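Local coordinates for protein C-domain type II peptide synthetase (Streptomyces globisporus, PDB 4ZNM) that belongs to the condensation-domain family of peptide synthetases, as a type II protein whose fold combines several beta sheets with packed helices, at residues Ala223-Leu228 and His366-Phe371; Val291-Gly296 and Leu314-Asp319; Arg103-Val108 and Gly142-Lys147. All blocks are in the same frame, centred on the assembly; numbering follows the deposited sequence.

Interaction 1 (Ala223-Leu228 and His366-Phe371)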
ATOM      1  N   ALA A 223       1.835 -24.912   7.579  1.00 31.21           N
ATOM      2  CA  ALA A 223       2.011 -23.540   7.956  1.00 26.93           C
ATOM      3  C   ALA A 223       0.655 -22.868   8.229  1.00 29.37           C
ATOM      4  O   ALA A 223      -0.359 -23.157   7.573  1.00 30.21           O
ATOM      5  CB  ALA A 223       2.750 -22.793   6.889  1.00 28.49           C
ATOM      6  N   ARG A 224       0.669 -21.938   9.181  1.00 31.28           N
ATOM      7  CA  ARG A 224      -0.470 -21.104   9.474  1.00 31.47           C
ATOM      8  C   ARG A 224       0.057 -19.685   9.613  1.00 27.92           C
ATOM      9  O   ARG A 224       0.955 -19.452  10.409  1.00 27.51           O
ATOM     10  CB  ARG A 224      -1.174 -21.554  10.758  1.00 29.62           C
ATOM     11  CG  ARG A 224      -1.727 -22.986  10.728  1.00 36.82           C
ATOM     12  CD  ARG A 224      -3.055 -23.068   9.987  1.00 42.04           C
ATOM     13  NE  ARG A 224      -3.696 -24.374  10.130  1.00 38.57           N
ATOM     14  CZ  ARG A 224      -3.301 -25.484   9.506  1.00 43.00           C
ATOM     15  NH1 ARG A 224      -2.244 -25.476   8.700  1.00 34.00           N
ATOM     16  NH2 ARG A 224      -3.962 -26.614   9.695  1.00 52.33           N
ATOM     17  N   ILE A 225      -0.489 -18.749   8.835  1.00 23.61           N
ATOM     18  CA  ILE A 225      -0.170 -17.334   9.020  1.00 23.84           C
ATOM     19  C   ILE A 225      -0.360 -17.003  10.501  1.00 28.64           C
ATOM     20  O   ILE A 225      -1.348 -17.389  11.094  1.00 24.98           O
ATOM     21  CB  ILE A 225      -1.026 -16.419   8.143  1.00 25.58           C
ATOM     22  CG1 ILE A 225      -0.639 -16.593   6.667  1.00 25.58           C
ATOM     23  CG2 ILE A 225      -0.814 -14.974   8.540  1.00 29.07           C
ATOM     24  CD1 ILE A 225      -1.650 -15.986   5.681  1.00 22.57           C
ATOM     25  N   ILE A 226       0.576 -16.260  11.079  1.00 23.84           N
ATOM     26  CA  ILE A 226       0.525 -15.938  12.492  1.00 24.37           C
ATOM     27  C   ILE A 226      -0.584 -14.904  12.736  1.00 27.30           C
ATOM     28  O   ILE A 226      -0.708 -13.904  12.007  1.00 29.25           O
ATOM     29  CB  ILE A 226       1.915 -15.450  12.993  1.00 36.90           C
ATOM     30  CG1 ILE A 226       1.983 -15.407  14.511  1.00 44.61           C
ATOM     31  CG2 ILE A 226       2.222 -14.102  12.497  1.00 43.77           C
ATOM     32  CD1 ILE A 226       3.340 -15.811  15.019  1.00 51.22           C
ATOM     33  N   GLY A 227      -1.410 -15.190  13.741  1.00 31.83           N
ATOM     34  CA  GLY A 227      -2.479 -14.294  14.164  1.00 35.56           C
ATOM     35  C   GLY A 227      -2.117 -13.417  15.350  1.00 35.44           C
ATOM     36  O   GLY A 227      -1.370 -13.829  16.236  1.00 40.34           O
ATOM     37  N   LEU A 228      -2.621 -12.183  15.340  1.00 31.18           N
ATOM     38  CA  LEU A 228      -2.524 -11.284  16.495  1.00 28.10           C
ATOM     39  C   LEU A 228      -3.812 -11.320  17.306  1.00 29.67           C
ATOM     40  O   LEU A 228      -4.907 -11.180  16.745  1.00 31.02           O
ATOM     41  CB  LEU A 228      -2.265  -9.850  16.039  1.00 28.57           C
ATOM     42  CG  LEU A 228      -0.992  -9.608  15.240  1.00 26.69           C
ATOM     43  CD1 LEU A 228      -0.956  -8.140  14.855  1.00 28.39           C
ATOM     44  CD2 LEU A 228       0.232 -10.017  16.064  1.00 33.52           C
ATOM     45  N   HIS A 366      -8.657 -13.515  16.843  1.00 33.25           N
ATOM     46  CA  HIS A 366      -7.403 -13.109  16.188  1.00 29.37           C
ATOM     47  C   HIS A 366      -7.628 -12.480  14.817  1.00 32.25           C
ATOM     48  O   HIS A 366      -8.671 -12.695  14.197  1.00 29.24           O
ATOM     49  CB  HIS A 366      -6.438 -14.296  16.027  1.00 33.18           C
ATOM     50  CG  HIS A 366      -6.123 -14.992  17.316  1.00 40.47           C
ATOM     51  ND1 HIS A 366      -4.948 -14.795  18.011  1.00 35.28           N
ATOM     52  CD2 HIS A 366      -6.845 -15.875  18.039  1.00 35.36           C
ATOM     53  CE1 HIS A 366      -4.961 -15.528  19.108  1.00 42.10           C
ATOM     54  NE2 HIS A 366      -6.100 -16.192  19.148  1.00 42.38           N
ATOM     55  N   GLN A 367      -6.621 -11.723  14.359  1.00 27.49           N
ATOM     56  CA  GLN A 367      -6.524 -11.304  12.976  1.00 26.75           C
ATOM     57  C   GLN A 367      -5.125 -11.482  12.426  1.00 25.67           C
ATOM     58  O   GLN A 367      -4.131 -11.489  13.154  1.00 27.50           O
ATOM     59  CB  GLN A 367      -6.919  -9.836  12.827  1.00 28.54           C
ATOM     60  CG  GLN A 367      -8.370  -9.528  12.977  1.00 27.82           C
ATOM     61  CD  GLN A 367      -8.633  -8.027  12.801  1.00 27.81           C
ATOM     62  OE1 GLN A 367      -8.126  -7.221  13.570  1.00 27.67           O
ATOM     63  NE2 GLN A 367      -9.393  -7.656  11.765  1.00 28.06           N
ATOM     64  N   ILE A 368      -5.026 -11.569  11.121  1.00 25.21           N
ATOM     65  CA  ILE A 368      -3.719 -11.653  10.543  1.00 24.33           C
ATOM     66  C   ILE A 368      -3.150 -10.248  10.321  1.00 23.77           C
ATOM     67  O   ILE A 368      -3.886  -9.278  10.138  1.00 24.01           O
ATOM     68  CB  ILE A 368      -3.719 -12.449   9.255  1.00 39.99           C
ATOM     69  CG1 ILE A 368      -4.623 -11.832   8.216  1.00 42.26           C
ATOM     70  CG2 ILE A 368      -4.149 -13.882   9.518  1.00 57.79           C
ATOM     71  CD1 ILE A 368      -3.947 -11.831   6.887  1.00 54.77           C
ATOM     72  N   SER A 369      -1.830 -10.178  10.358  1.00 23.16           N
ATOM     73  CA  SER A 369      -1.115  -8.969  10.034  1.00 23.09           C
ATOM     74  C   SER A 369      -0.264  -9.168   8.794  1.00 22.22           C
ATOM     75  O   SER A 369       0.168 -10.280   8.460  1.00 24.76           O
ATOM     76  CB  SER A 369      -0.241  -8.522  11.205  1.00 27.52           C
ATOM     77  OG  SER A 369       0.934  -9.303  11.255  1.00 29.08           O
ATOM     78  N   VAL A 370      -0.074  -8.062   8.098  1.00 22.07           N
ATOM     79  CA  VAL A 370       0.737  -7.984   6.903  1.00 21.77           C
ATOM     80  C   VAL A 370       1.850  -6.953   7.134  1.00 21.60           C
ATOM     81  O   VAL A 370       1.612  -5.893   7.707  1.00 23.42           O
ATOM     82  CB  VAL A 370      -0.115  -7.553   5.688  1.00 22.02           C
ATOM     83  CG1 VAL A 370       0.714  -7.495   4.443  1.00 26.78           C
ATOM     84  CG2 VAL A 370      -1.285  -8.503   5.458  1.00 22.59           C
ATOM     85  N   PHE A 371       3.032  -7.226   6.622  1.00 21.67           N
ATOM     86  CA  PHE A 371       4.154  -6.305   6.756  1.00 22.62           C
ATOM     87  C   PHE A 371       4.695  -6.031   5.361  1.00 21.46           C
ATOM     88  O   PHE A 371       5.257  -6.916   4.738  1.00 23.10           O
ATOM     89  CB  PHE A 371       5.211  -6.899   7.676  1.00 21.67           C
ATOM     90  CG  PHE A 371       6.262  -5.906   8.154  1.00 22.54           C
ATOM     91  CD1 PHE A 371       7.356  -5.601   7.377  1.00 22.82           C
ATOM     92  CD2 PHE A 371       6.154  -5.322   9.401  1.00 24.11           C
ATOM     93  CE1 PHE A 371       8.321  -4.690   7.820  1.00 26.76           C
ATOM     94  CE2 PHE A 371       7.111  -4.415   9.862  1.00 23.84           C
ATOM     95  CZ  PHE A 371       8.199  -4.103   9.065  1.00 22.21           C
TER
HETATM   96  O   HOH W   1       0.576 -12.063  10.678  1.00 31.33           O
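Ile225 and Ile368 meet methyl to methyl, CG2 of Ile225 lying 3.6 Å from CG2 of Ile368, and the two branched side chains cross at a slant instead of running alongside. Ile368 owes this approach to its first torsion: CG1 sits wedged between the backbone N and the carbonyl carbon (chi1 60°), which leaves CG2 beside the N and turned to Ile225. Phe313, from strand 312-319, touches both isoleucines. Leu228 packs with its CD1 3.7 Å from CB of Ser369, while OG of Ser369 is hydrogen-bonded to Tyr276. Leu228 and Gln367 form an antiparallel hydrogen-bonded pair with side chains on one face of the sheet. Leu228 N gives a nearly straight bond to Gln367 O (2.7 Å, 169° at the hydrogen), and Gln367 N returns one to Leu228 O at 3.0 Å. The amide of Gln367 is held elsewhere, NE2 bonding to Asp408 and Asn429. ND1 of His366 comes within 3.7 Å of Leu228 C, and CB of His366 within 3.5 Å of Leu228 O. That oxygen also receives a CA-H contact from His366 CA, in addition to the Gln367 N-H. Farther along, the backbones separate and a water takes over, donating to Ile226 O at 2.6 Å and accepting from Ser369 N at 3.1 Å. Direct backbone pairing is therefore short, a single firm pair of Leu228 with Gln367 on the edge strand 227-229. Beyond it, one water satisfies polar backbone atoms that the diverging chains cannot pair directly, and the buried isoleucine methyls close the remainder by apolar packing.

Interaction 2 (Val291-Gly296 and Leu314-Asp319)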
ATOM      1  N   VAL A 291       4.378 -14.854   7.884  1.00 23.74           N
ATOM      2  CA  VAL A 291       3.816 -13.494   7.810  1.00 24.21           C
ATOM      3  C   VAL A 291       3.746 -13.098   6.345  1.00 23.29           C
ATOM      4  O   VAL A 291       4.723 -13.227   5.620  1.00 23.58           O
ATOM      5  CB  VAL A 291       4.645 -12.474   8.615  1.00 28.23           C
ATOM      6  CG1 VAL A 291       4.081 -11.034   8.443  1.00 25.40           C
ATOM      7  CG2 VAL A 291       4.634 -12.840  10.076  1.00 30.90           C
ATOM      8  N   PRO A 292       2.590 -12.622   5.899  1.00 22.98           N
ATOM      9  CA  PRO A 292       2.495 -12.216   4.505  1.00 23.96           C
ATOM     10  C   PRO A 292       3.037 -10.814   4.298  1.00 27.40           C
ATOM     11  O   PRO A 292       3.014  -9.970   5.214  1.00 24.44           O
ATOM     12  CB  PRO A 292       0.980 -12.241   4.221  1.00 28.19           C
ATOM     13  CG  PRO A 292       0.347 -12.083   5.541  1.00 31.37           C
ATOM     14  CD  PRO A 292       1.270 -12.632   6.562  1.00 23.98           C
ATOM     15  N   THR A 293       3.548 -10.588   3.099  1.00 25.77           N
ATOM     16  CA  THR A 293       3.852  -9.249   2.640  1.00 24.37           C
ATOM     17  C   THR A 293       2.969  -9.035   1.432  1.00 26.12           C
ATOM     18  O   THR A 293       2.265  -9.960   1.021  1.00 24.09           O
ATOM     19  CB  THR A 293       5.363  -9.086   2.272  1.00 23.83           C
ATOM     20  OG1 THR A 293       5.686  -7.694   2.141  1.00 26.91           O
ATOM     21  CG2 THR A 293       5.698  -9.803   0.971  1.00 27.39           C
ATOM     22  N   PHE A 294       3.014  -7.834   0.859  1.00 24.49           N
ATOM     23  CA  PHE A 294       2.473  -7.599  -0.481  1.00 28.21           C
ATOM     24  C   PHE A 294       3.656  -7.347  -1.385  1.00 28.14           C
ATOM     25  O   PHE A 294       4.467  -6.438  -1.136  1.00 27.76           O
ATOM     26  CB  PHE A 294       1.531  -6.383  -0.555  1.00 22.60           C
ATOM     27  CG  PHE A 294       0.141  -6.644  -0.112  1.00 25.20           C
ATOM     28  CD1 PHE A 294      -0.740  -7.336  -0.924  1.00 26.52           C
ATOM     29  CD2 PHE A 294      -0.317  -6.122   1.085  1.00 27.33           C
ATOM     30  CE1 PHE A 294      -2.043  -7.538  -0.543  1.00 27.89           C
ATOM     31  CE2 PHE A 294      -1.611  -6.327   1.494  1.00 27.42           C
ATOM     32  CZ  PHE A 294      -2.489  -7.049   0.685  1.00 29.78           C
ATOM     33  N   SER A 295       3.773  -8.129  -2.447  1.00 22.09           N
ATOM     34  CA  SER A 295       4.785  -7.815  -3.434  1.00 23.37           C
ATOM     35  C   SER A 295       4.259  -6.681  -4.319  1.00 22.62           C
ATOM     36  O   SER A 295       3.070  -6.390  -4.300  1.00 25.93           O
ATOM     37  CB  SER A 295       5.117  -9.042  -4.265  1.00 26.81           C
ATOM     38  OG  SER A 295       4.037  -9.295  -5.148  1.00 31.67           O
ATOM     39  N   GLY A 296       5.133  -6.074  -5.117  1.00 22.76           N
ATOM     40  CA  GLY A 296       4.703  -5.019  -6.020  1.00 25.99           C
ATOM     41  C   GLY A 296       3.827  -5.543  -7.166  1.00 25.76           C
ATOM     42  O   GLY A 296       2.963  -4.820  -7.667  1.00 25.34           O
ATOM     43  N   LEU A 314       1.701 -12.329  -0.415  1.00 25.06           N
ATOM     44  CA  LEU A 314       2.819 -13.241  -0.617  1.00 23.28           C
ATOM     45  C   LEU A 314       3.307 -13.791   0.734  1.00 24.99           C
ATOM     46  O   LEU A 314       3.894 -13.060   1.537  1.00 29.25           O
ATOM     47  CB  LEU A 314       3.961 -12.524  -1.336  1.00 25.98           C
ATOM     48  CG  LEU A 314       5.238 -13.336  -1.568  1.00 31.05           C
ATOM     49  CD1 LEU A 314       4.960 -14.519  -2.496  1.00 24.31           C
ATOM     50  CD2 LEU A 314       6.378 -12.459  -2.103  1.00 28.79           C
ATOM     51  N   PRO A 315       3.050 -15.073   1.009  1.00 25.46           N
ATOM     52  CA  PRO A 315       3.399 -15.533   2.361  1.00 26.12           C
ATOM     53  C   PRO A 315       4.882 -15.862   2.514  1.00 22.74           C
ATOM     54  O   PRO A 315       5.473 -16.532   1.666  1.00 29.41           O
ATOM     55  CB  PRO A 315       2.521 -16.771   2.549  1.00 28.47           C
ATOM     56  CG  PRO A 315       2.121 -17.195   1.178  1.00 35.27           C
ATOM     57  CD  PRO A 315       2.128 -15.987   0.318  1.00 32.44           C
ATOM     58  N   LEU A 316       5.463 -15.361   3.600  1.00 24.13           N
ATOM     59  CA  LEU A 316       6.891 -15.529   3.897  1.00 23.19           C
ATOM     60  C   LEU A 316       7.023 -16.364   5.150  1.00 27.35           C
ATOM     61  O   LEU A 316       6.675 -15.895   6.232  1.00 25.91           O
ATOM     62  CB  LEU A 316       7.575 -14.169   4.098  1.00 22.42           C
ATOM     63  CG  LEU A 316       7.472 -13.225   2.907  1.00 22.57           C
ATOM     64  CD1 LEU A 316       8.166 -11.914   3.137  1.00 30.40           C
ATOM     65  CD2 LEU A 316       7.998 -13.864   1.649  1.00 26.37           C
ATOM     66  N   ARG A 317       7.497 -17.597   4.995  1.00 26.79           N
ATOM     67  CA  ARG A 317       7.661 -18.501   6.127  1.00 25.35           C
ATOM     68  C   ARG A 317       9.118 -18.689   6.469  1.00 26.74           C
ATOM     69  O   ARG A 317       9.871 -19.161   5.642  1.00 26.12           O
ATOM     70  CB  ARG A 317       7.065 -19.859   5.823  1.00 30.59           C
ATOM     71  CG  ARG A 317       7.170 -20.832   6.984  1.00 31.84           C
ATOM     72  CD  ARG A 317       6.544 -22.156   6.635  1.00 28.66           C
ATOM     73  NE  ARG A 317       6.324 -23.005   7.813  1.00 30.10           N
ATOM     74  CZ  ARG A 317       5.963 -24.283   7.756  1.00 32.74           C
ATOM     75  NH1 ARG A 317       5.800 -24.887   6.591  1.00 33.53           N
ATOM     76  NH2 ARG A 317       5.733 -24.957   8.862  1.00 37.20           N
ATOM     77  N   THR A 318       9.488 -18.354   7.703  1.00 25.87           N
ATOM     78  CA  THR A 318      10.869 -18.501   8.161  1.00 27.91           C
ATOM     79  C   THR A 318      10.920 -19.218   9.497  1.00 28.38           C
ATOM     80  O   THR A 318      10.096 -18.971  10.392  1.00 29.73           O
ATOM     81  CB  THR A 318      11.554 -17.134   8.313  1.00 30.93           C
ATOM     82  OG1 THR A 318      11.375 -16.391   7.113  1.00 30.93           O
ATOM     83  CG2 THR A 318      13.058 -17.284   8.569  1.00 36.05           C
ATOM     84  N   ASP A 319      11.906 -20.093   9.624  1.00 33.48           N
ATOM     85  CA  ASP A 319      12.129 -20.854  10.847  1.00 30.08           C
ATOM     86  C   ASP A 319      13.241 -20.210  11.624  1.00 29.23           C
ATOM     87  O   ASP A 319      14.384 -20.213  11.174  1.00 33.92           O
ATOM     88  CB  ASP A 319      12.492 -22.294  10.532  1.00 38.84           C
ATOM     89  CG  ASP A 319      12.662 -23.145  11.792  1.00 46.54           C
ATOM     90  OD1 ASP A 319      12.370 -22.650  12.903  1.00 49.24           O
ATOM     91  OD2 ASP A 319      13.076 -24.313  11.658  1.00 53.25           O
TER
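A two-stranded antiparallel ribbon, strands 288-295 and 312-319, is built here round the pairs Val291-Leu316, Pro292-Pro315 and Thr293-Leu314. The segment axes make an angle of 139°, so the ribbon is strongly twisted. Val291 N and Leu316 O are 3.0 Å apart in the first hydrogen-bonded pair. The return bond, Leu316 N to Val291 O, is also 3.0 Å long. In the next such pair Thr293 N meets Leu314 O at 2.9 Å, and Leu314 N meets Thr293 O at 2.8 Å. Between them the two prolines face each other at a non-hydrogen-bonded position, where the missing N-H of each costs no cross-strand bond; Pro292 CA instead makes a CA-H contact with Leu314 O at 3.4 Å. The prolines share one face, where Pro292 touches Ile225 and Val370. Val291, Thr293, Leu314 and Leu316 line the other, against helix 268-284 and helix 339-342. On that face Thr293 is split by function. Its OG1 lies anti to the backbone N (chi1 -166°) and is hydrogen-bonded to Phe371 O, while CG2 falls between N and carbonyl carbon and sits over the ribbon. There CG2 is 3.9 Å from CD1 of Leu316, the two side chains slanting past each other, and 4.0 Å from CB of Leu314. Leu314 extends further along, its CD2 reaching 4.2 Å from CB of Ser295, whose OG is bonded to Glu344. Four backbone bonds thus satisfy the amides of the paired, non-proline residues, and the threonine hydroxyl is met by a carbonyl, so the polar atoms of the pairs have partners while Val291, Leu314 and Leu316 pack their apolar side chains on the helices.

Interaction 3 (Arg103-Val108 and Gly142-Lys147)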
ATOM      1  N   ARG A 103      -9.161  24.726  -2.068  1.00 19.07           N
ATOM      2  CA  ARG A 103      -9.338  25.379  -0.799  1.00 19.92           C
ATOM      3  C   ARG A 103      -8.212  26.363  -0.582  1.00 20.11           C
ATOM      4  O   ARG A 103      -7.057  26.117  -0.973  1.00 21.93           O
ATOM      5  CB  ARG A 103      -9.345  24.407   0.337  1.00 20.91           C
ATOM      6  CG  ARG A 103     -10.380  23.363   0.195  1.00 25.57           C
ATOM      7  CD  ARG A 103     -10.394  22.577   1.416  1.00 34.07           C
ATOM      8  NE  ARG A 103     -11.203  21.407   1.213  1.00 32.20           N
ATOM      9  CZ  ARG A 103     -11.480  20.550   2.175  1.00 38.58           C
ATOM     10  NH1 ARG A 103     -11.039  20.799   3.418  1.00 36.31           N
ATOM     11  NH2 ARG A 103     -12.215  19.483   1.884  1.00 32.84           N
ATOM     12  N   ASP A 104      -8.553  27.463   0.061  1.00 20.47           N
ATOM     13  CA  ASP A 104      -7.563  28.470   0.428  1.00 23.07           C
ATOM     14  C   ASP A 104      -7.100  28.108   1.859  1.00 28.10           C
ATOM     15  O   ASP A 104      -7.806  28.376   2.828  1.00 30.83           O
ATOM     16  CB  ASP A 104      -8.170  29.868   0.354  1.00 31.92           C
ATOM     17  CG  ASP A 104      -8.496  30.328  -1.098  1.00 36.47           C
ATOM     18  OD1 ASP A 104      -7.864  29.837  -2.078  1.00 33.23           O
ATOM     19  OD2 ASP A 104      -9.383  31.216  -1.252  1.00 40.18           O
ATOM     20  N   LEU A 105      -5.956  27.447   1.985  1.00 22.12           N
ATOM     21  CA  LEU A 105      -5.443  26.993   3.309  1.00 26.48           C
ATOM     22  C   LEU A 105      -4.807  28.114   4.158  1.00 31.22           C
ATOM     23  O   LEU A 105      -4.667  27.985   5.370  1.00 35.46           O
ATOM     24  CB  LEU A 105      -4.420  25.885   3.128  1.00 24.05           C
ATOM     25  CG  LEU A 105      -4.913  24.592   2.480  1.00 28.46           C
ATOM     26  CD1 LEU A 105      -3.802  23.547   2.594  1.00 27.27           C
ATOM     27  CD2 LEU A 105      -6.183  24.075   3.132  1.00 29.46           C
ATOM     28  N   GLY A 106      -4.412  29.202   3.517  1.00 25.48           N
ATOM     29  CA  GLY A 106      -3.948  30.367   4.231  1.00 32.08           C
ATOM     30  C   GLY A 106      -2.488  30.662   3.976  1.00 30.62           C
ATOM     31  O   GLY A 106      -1.685  29.765   3.807  1.00 23.40           O
ATOM     32  N   ASP A 107      -2.143  31.938   3.954  1.00 30.36           N
ATOM     33  CA  ASP A 107      -0.749  32.339   3.760  1.00 41.37           C
ATOM     34  C   ASP A 107      -0.035  32.296   5.103  1.00 38.21           C
ATOM     35  O   ASP A 107       0.110  33.317   5.749  1.00 37.81           O
ATOM     36  CB  ASP A 107      -0.671  33.741   3.154  1.00 45.97           C
ATOM     37  CG  ASP A 107       0.747  34.127   2.730  1.00 50.27           C
ATOM     38  OD1 ASP A 107       1.713  33.497   3.210  1.00 46.69           O
ATOM     39  OD2 ASP A 107       0.890  35.075   1.925  1.00 53.12           O
ATOM     40  N   VAL A 108       0.411  31.115   5.516  1.00 32.69           N
ATOM     41  CA  VAL A 108       0.986  30.955   6.849  1.00 34.53           C
ATOM     42  C   VAL A 108       2.462  30.543   6.779  1.00 32.84           C
ATOM     43  O   VAL A 108       2.973  30.221   5.711  1.00 38.81           O
ATOM     44  CB  VAL A 108       0.174  29.936   7.659  1.00 27.17           C
ATOM     45  CG1 VAL A 108      -1.212  30.481   7.975  1.00 66.97           C
ATOM     46  CG2 VAL A 108       0.070  28.592   6.901  1.00 35.62           C
ATOM     47  N   GLY A 142      -5.132  22.308  -2.046  1.00 19.04           N
ATOM     48  CA  GLY A 142      -5.055  23.296  -0.988  1.00 21.75           C
ATOM     49  C   GLY A 142      -3.977  24.332  -1.262  1.00 19.84           C
ATOM     50  O   GLY A 142      -2.802  24.007  -1.257  1.00 17.84           O
ATOM     51  N   ARG A 143      -4.357  25.579  -1.502  1.00 18.68           N
ATOM     52  CA  ARG A 143      -3.350  26.601  -1.866  1.00 18.90           C
ATOM     53  C   ARG A 143      -3.024  27.444  -0.682  1.00 19.77           C
ATOM     54  O   ARG A 143      -3.909  27.923  -0.002  1.00 24.99           O
ATOM     55  CB  ARG A 143      -3.854  27.463  -2.997  1.00 18.85           C
ATOM     56  CG  ARG A 143      -4.305  26.652  -4.209  1.00 21.49           C
ATOM     57  CD  ARG A 143      -4.575  27.546  -5.402  1.00 21.02           C
ATOM     58  NE  ARG A 143      -3.338  28.025  -5.972  1.00 28.11           N
ATOM     59  CZ  ARG A 143      -3.251  28.775  -7.068  1.00 28.77           C
ATOM     60  NH1 ARG A 143      -4.344  29.132  -7.739  1.00 24.89           N
ATOM     61  NH2 ARG A 143      -2.066  29.174  -7.490  1.00 26.42           N
ATOM     62  N   PHE A 144      -1.743  27.660  -0.443  1.00 24.03           N
ATOM     63  CA  PHE A 144      -1.325  28.633   0.553  1.00 23.73           C
ATOM     64  C   PHE A 144      -1.253  30.048  -0.001  1.00 23.23           C
ATOM     65  O   PHE A 144      -1.668  31.015   0.653  1.00 23.65           O
ATOM     66  CB  PHE A 144       0.027  28.234   1.109  1.00 22.89           C
ATOM     67  CG  PHE A 144       0.023  26.859   1.727  1.00 23.57           C
ATOM     68  CD1 PHE A 144      -0.604  26.629   2.941  1.00 25.64           C
ATOM     69  CD2 PHE A 144       0.647  25.804   1.095  1.00 28.80           C
ATOM     70  CE1 PHE A 144      -0.592  25.359   3.513  1.00 27.76           C
ATOM     71  CE2 PHE A 144       0.664  24.552   1.668  1.00 32.45           C
ATOM     72  CZ  PHE A 144       0.037  24.331   2.875  1.00 30.48           C
ATOM     73  N   ASP A 145      -0.670  30.166  -1.179  1.00 24.30           N
ATOM     74  CA  ASP A 145      -0.494  31.463  -1.837  1.00 24.90           C
ATOM     75  C   ASP A 145      -0.331  31.142  -3.316  1.00 25.26           C
ATOM     76  O   ASP A 145      -0.587  29.993  -3.729  1.00 22.57           O
ATOM     77  CB  ASP A 145       0.677  32.253  -1.241  1.00 25.11           C
ATOM     78  CG  ASP A 145       2.019  31.542  -1.383  1.00 31.82           C
ATOM     79  OD1 ASP A 145       2.209  30.843  -2.401  1.00 30.43           O
ATOM     80  OD2 ASP A 145       2.898  31.705  -0.493  1.00 37.30           O
ATOM     81  N   GLN A 146       0.029  32.130  -4.125  1.00 21.78           N
ATOM     82  CA  GLN A 146      -0.038  31.978  -5.581  1.00 24.18           C
ATOM     83  C   GLN A 146       1.052  31.033  -6.106  1.00 26.96           C
ATOM     84  O   GLN A 146       1.035  30.651  -7.280  1.00 27.80           O
ATOM     85  CB  GLN A 146       0.058  33.352  -6.269  1.00 36.22           C
ATOM     86  CG  GLN A 146      -1.228  34.174  -6.176  1.00 33.36           C
ATOM     87  CD  GLN A 146      -2.391  33.512  -6.920  1.00 40.43           C
ATOM     88  OE1 GLN A 146      -2.370  33.371  -8.142  1.00 44.50           O
ATOM     89  NE2 GLN A 146      -3.384  33.069  -6.177  1.00 43.10           N
ATOM     90  N   LYS A 147       1.984  30.636  -5.252  1.00 20.22           N
ATOM     91  CA  LYS A 147       3.083  29.774  -5.719  1.00 22.51           C
ATOM     92  C   LYS A 147       3.385  28.568  -4.820  1.00 23.91           C
ATOM     93  O   LYS A 147       4.333  27.811  -5.094  1.00 20.02           O
ATOM     94  CB  LYS A 147       4.369  30.617  -5.886  1.00 29.26           C
ATOM     95  CG  LYS A 147       4.806  31.326  -4.628  1.00 47.63           C
ATOM     96  CD  LYS A 147       6.031  32.213  -4.867  1.00 70.99           C
ATOM     97  CE  LYS A 147       6.418  32.974  -3.610  1.00 83.26           C
ATOM     98  NZ  LYS A 147       5.338  33.891  -3.157  1.00 83.90           N
TER
HETATM   99  O   HOH W   2      -5.336  30.599  -1.658  1.00 34.35           O
HETATM  100  O   HOH W   3      -4.412  30.786   1.053  1.00 32.26           O
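Phe144 packs against Gly106 and Leu105: its near end meets a carbonyl oxygen and its far end a leucine methyl. CB starts 3.5 Å from Gly106 O. The ring then leaves with CG beside the backbone N (chi1 -58°), where CG lies 4.0 Å from Gly106 O. CD1 comes to 3.4 Å from that same oxygen of Gly106, which lies at the ring edge and in its plane. Farther out CE1 lies 3.8 Å from CD1 of Leu105, and at the tip CZ is 3.9 Å from this methyl; the leucine crosses the ring obliquely. Val108 adds a looser touch, and Arg113 of helix 110-125 also contacts the phenylalanine. Leu105 also packs on Gly142, its CG resting 3.7 Å from CA of Gly142, where no side chain intervenes. The backbones are joined by two bonds. Arg143 N bonds to Arg103 O at 2.8 Å, and Leu105 N reaches Arg143 O at 2.9 Å. Past Leu105 the direct backbone bonds stop although the chains stay close, and Gly106 N donates to a water that bridges towards Arg143 O and Phe144 O. The neighbouring carboxylates of Asp107 and Asp145 would probably repel, but both form salt bridges to the guanidinium of Arg113, which ties the two segments to one helix. Strand 101-104, outermost in its sheet, and its parallel neighbour 137-143, connected through helix 110-125, make up a classic beta-alpha-beta crossover.

In the fold
Interactions 1 and 2 are buried neighbours, their centres 11 Å apart. Strand 366-373 joins them: Phe371 N probably bonds to Pro292 O, while Pro292 packs on Ser369 and Val370. Along the chain, both strands of interaction 2 fall between the segments of interaction 1. Interaction 3 lies on the opposite side of the chain's centre, about 44 Å from interaction 1 between centres, and is only partly buried. Regular backbone pairing dominates interaction 2, a short pairing with one water and apolar methyls interaction 1, whereas in the more open interaction 3 a carboxylate from each segment is held by Arg113 of the neighbouring helix 110-125.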